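Local coordinates for allophycocyanin beta-18 subunit apoprotein (Chroococcidiopsis thermalis PCC 7203, PDB 6HRK) that binds biliverdin IX alpha as an artificial far-red fluorescent biliprotein, engineered from a cyanobacterial light-harvesting allophycocyanin subunit, at residues L103-V108 / P126-A131. The protein carries 18 engineered substitutions. Residues are numbered along the deposited sequence; the frame is centred on the assembly and turned at random.
Sequences LMKKIV and PFDYIA. Engineered in segment 103-108: Lys106 (natural residue Asn). Engineered in segment 126-131: Ile130 (natural residue Val), Ala131 (natural residue Val).
Lys105 sets its CB over one face of the Phe127 ring, and its chain then slants off past the Phe127 CB to Asp128, a worked example of how a single lysine can serve both an apolar interior and a charged margin. The CB makes a CH-pi contact, 4.0 Å from the centroid of Phe127 and 28° off the normal. With CG of Lys105 anti to the backbone N (chi1 -179°), the chain is directed outward, and a bend at chi3 brings the ammonium to the carboxylate. There Lys105 NZ meets Asp128 OD1 at 2.8 Å, on the syn side and 19° out of the carboxylate plane, in a salt bridge whose two side chains stand roughly at right angles. Gln102 joins them, its OE1 bonded to Lys105 NZ and its NE2 to Asp128 OD1. Deeper in, Phe127 abuts the backbone of helix 94-115, its CE2 3.5 Å from Lys105 N. Met104 CB approaches the same CE2 at 4.1 Å, while Val108 CG2 approaches Phe127 CZ obliquely and more loosely. Leu60 and Cys63 of helix 46-69 also touch the Phe127 side chain, which thus links three helices of the globin-like phycobilisome fold. The side chain of Met104 is about 7 Å from the bound biliverdin. An alanine in place of Lys105 would keep the CB over the ring but would probably leave Asp128 without its cationic mate in this pairing. Segments 103-108 and 126-131 run antiparallel, their axes coming within 10.1 Å, joined by dispersion around Phe127 and by charge attraction at the partly exposed Lys105–Asp128 pair.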
ATOM      1  N   LEU A 103       2.926   1.712  -5.719  1.00 31.93           N
ATOM      2  CA  LEU A 103       3.373   3.108  -5.675  1.00 32.12           C
ATOM      3  C   LEU A 103       3.935   3.441  -4.301  1.00 32.65           C
ATOM      4  O   LEU A 103       5.019   4.018  -4.200  1.00 33.00           O
ATOM      5  CB  LEU A 103       2.226   4.074  -6.004  1.00 32.19           C
ATOM      6  CG  LEU A 103       1.811   4.179  -7.474  1.00 31.94           C
ATOM      7  CD1 LEU A 103       0.449   4.846  -7.590  1.00 31.72           C
ATOM      8  CD2 LEU A 103       2.850   4.937  -8.290  1.00 31.90           C
ATOM      9  N   MET A 104       3.190   3.074  -3.255  1.00 33.06           N
ATOM     10  CA  MET A 104       3.631   3.253  -1.863  1.00 32.54           C
ATOM     11  C   MET A 104       4.940   2.519  -1.565  1.00 32.70           C
ATOM     12  O   MET A 104       5.739   3.005  -0.766  1.00 32.57           O
ATOM     13  CB  MET A 104       2.538   2.827  -0.867  1.00 32.08           C
ATOM     14  CG  MET A 104       1.428   3.857  -0.692  1.00 31.87           C
ATOM     15  SD  MET A 104       0.253   3.483   0.630  1.00 31.93           S
ATOM     16  CE  MET A 104      -0.411   1.915   0.073  1.00 31.68           C
ATOM     17  N   LYS A 105       5.161   1.368  -2.204  1.00 33.44           N
ATOM     18  CA  LYS A 105       6.472   0.699  -2.164  1.00 34.17           C
ATOM     19  C   LYS A 105       7.556   1.638  -2.701  1.00 34.55           C
ATOM     20  O   LYS A 105       8.570   1.858  -2.041  1.00 34.86           O
ATOM     21  CB  LYS A 105       6.463  -0.600  -2.981  1.00 33.99           C
ATOM     22  CG  LYS A 105       7.780  -1.371  -2.964  1.00 34.25           C
ATOM     23  CD  LYS A 105       7.676  -2.703  -3.689  1.00 34.58           C
ATOM     24  CE  LYS A 105       7.694  -2.541  -5.199  1.00 34.96           C
ATOM     25  NZ  LYS A 105       7.594  -3.859  -5.887  1.00 35.18           N
ATOM     26  N   LYS A 106       7.316   2.183  -3.892  1.00 34.98           N
ATOM     27  CA  LYS A 106       8.254   3.092  -4.558  1.00 35.43           C
ATOM     28  C   LYS A 106       8.571   4.342  -3.737  1.00 35.88           C
ATOM     29  O   LYS A 106       9.729   4.750  -3.671  1.00 36.31           O
ATOM     30  CB  LYS A 106       7.716   3.507  -5.933  1.00 35.07           C
ATOM     31  N   ILE A 107       7.554   4.934  -3.109  1.00 36.36           N
ATOM     32  CA  ILE A 107       7.751   6.146  -2.293  1.00 37.13           C
ATOM     33  C   ILE A 107       8.576   5.823  -1.038  1.00 37.41           C
ATOM     34  O   ILE A 107       9.424   6.622  -0.635  1.00 37.37           O
ATOM     35  CB  ILE A 107       6.416   6.841  -1.893  1.00 37.17           C
ATOM     36  CG1 ILE A 107       5.518   7.119  -3.114  1.00 37.63           C
ATOM     37  CG2 ILE A 107       6.685   8.151  -1.155  1.00 37.38           C
ATOM     38  CD1 ILE A 107       6.224   7.702  -4.323  1.00 38.02           C
ATOM     39  N   VAL A 108       8.323   4.661  -0.433  1.00 37.63           N
ATOM     40  CA  VAL A 108       9.107   4.187   0.719  1.00 37.94           C
ATOM     41  C   VAL A 108      10.562   3.911   0.321  1.00 38.12           C
ATOM     42  O   VAL A 108      11.478   4.286   1.050  1.00 37.82           O
ATOM     43  CB  VAL A 108       8.460   2.938   1.381  1.00 37.88           C
ATOM     44  CG1 VAL A 108       9.395   2.281   2.395  1.00 37.93           C
ATOM     45  CG2 VAL A 108       7.156   3.325   2.065  1.00 37.69           C
ATOM     46  N   PRO A 126       6.041  -7.577   1.506  1.00 30.68           N
ATOM     47  CA  PRO A 126       4.612  -7.434   1.832  1.00 30.30           C
ATOM     48  C   PRO A 126       3.816  -6.506   0.905  1.00 30.36           C
ATOM     49  O   PRO A 126       2.584  -6.566   0.907  1.00 30.69           O
ATOM     50  CB  PRO A 126       4.641  -6.873   3.251  1.00 30.29           C
ATOM     51  CG  PRO A 126       5.904  -6.098   3.308  1.00 29.94           C
ATOM     52  CD  PRO A 126       6.887  -6.904   2.509  1.00 30.08           C
ATOM     53  N   PHE A 127       4.505  -5.654   0.143  1.00 30.47           N
ATOM     54  CA  PHE A 127       3.864  -4.831  -0.890  1.00 30.09           C
ATOM     55  C   PHE A 127       3.509  -5.707  -2.086  1.00 30.09           C
ATOM     56  O   PHE A 127       2.380  -5.668  -2.571  1.00 29.90           O
ATOM     57  CB  PHE A 127       4.773  -3.680  -1.340  1.00 29.85           C
ATOM     58  CG  PHE A 127       4.997  -2.628  -0.289  1.00 29.51           C
ATOM     59  CD1 PHE A 127       6.013  -2.765   0.644  1.00 29.74           C
ATOM     60  CD2 PHE A 127       4.207  -1.487  -0.247  1.00 29.41           C
ATOM     61  CE1 PHE A 127       6.233  -1.794   1.611  1.00 29.66           C
ATOM     62  CE2 PHE A 127       4.419  -0.509   0.715  1.00 29.56           C
ATOM     63  CZ  PHE A 127       5.432  -0.664   1.647  1.00 29.70           C
ATOM     64  N   ASP A 128       4.483  -6.494  -2.545  1.00 30.73           N
ATOM     65  CA  ASP A 128       4.276  -7.465  -3.629  1.00 31.54           C
ATOM     66  C   ASP A 128       3.348  -8.630  -3.245  1.00 32.10           C
ATOM     67  O   ASP A 128       2.678  -9.190  -4.114  1.00 32.43           O
ATOM     68  CB  ASP A 128       5.617  -8.038  -4.119  1.00 31.55           C
ATOM     69  CG  ASP A 128       6.486  -7.005  -4.828  1.00 31.91           C
ATOM     70  OD1 ASP A 128       5.956  -6.027  -5.398  1.00 32.27           O
ATOM     71  OD2 ASP A 128       7.721  -7.188  -4.832  1.00 32.54           O
ATOM     72  N   TYR A 129       3.323  -9.000  -1.966  1.00 32.76           N
ATOM     73  CA  TYR A 129       2.464 -10.089  -1.494  1.00 33.55           C
ATOM     74  C   TYR A 129       0.998  -9.662  -1.454  1.00 33.84           C
ATOM     75  O   TYR A 129       0.134 -10.342  -2.016  1.00 34.73           O
ATOM     76  CB  TYR A 129       2.905 -10.580  -0.111  1.00 33.69           C
ATOM     77  CG  TYR A 129       2.033 -11.688   0.439  1.00 34.00           C
ATOM     78  CD1 TYR A 129       2.009 -12.945  -0.161  1.00 34.04           C
ATOM     79  CD2 TYR A 129       1.217 -11.475   1.552  1.00 34.28           C
ATOM     80  CE1 TYR A 129       1.206 -13.962   0.336  1.00 34.43           C
ATOM     81  CE2 TYR A 129       0.413 -12.486   2.058  1.00 34.47           C
ATOM     82  CZ  TYR A 129       0.410 -13.726   1.447  1.00 34.57           C
ATOM     83  OH  TYR A 129      -0.389 -14.728   1.947  1.00 35.00           O
ATOM     84  N   ILE A 130       0.729  -8.539  -0.790  1.00 33.74           N
ATOM     85  CA  ILE A 130      -0.628  -7.982  -0.706  1.00 33.75           C
ATOM     86  C   ILE A 130      -1.150  -7.615  -2.104  1.00 34.00           C
ATOM     87  O   ILE A 130      -2.314  -7.870  -2.410  1.00 34.09           O
ATOM     88  CB  ILE A 130      -0.694  -6.762   0.257  1.00 33.83           C
ATOM     89  CG1 ILE A 130      -0.434  -7.213   1.704  1.00 33.91           C
ATOM     90  CG2 ILE A 130      -2.053  -6.067   0.183  1.00 33.38           C
ATOM     91  CD1 ILE A 130      -0.151  -6.082   2.672  1.00 34.07           C
ATOM     92  N   ALA A 131      -0.287  -7.037  -2.941  1.00 34.41           N
ATOM     93  CA  ALA A 131      -0.629  -6.744  -4.340  1.00 34.88           C
ATOM     94  C   ALA A 131      -0.960  -8.003  -5.152  1.00 35.03           C
ATOM     95  O   ALA A 131      -1.871  -7.980  -5.984  1.00 36.10           O
ATOM     96  CB  ALA A 131       0.495  -5.970  -5.013  1.00 35.07           C
TER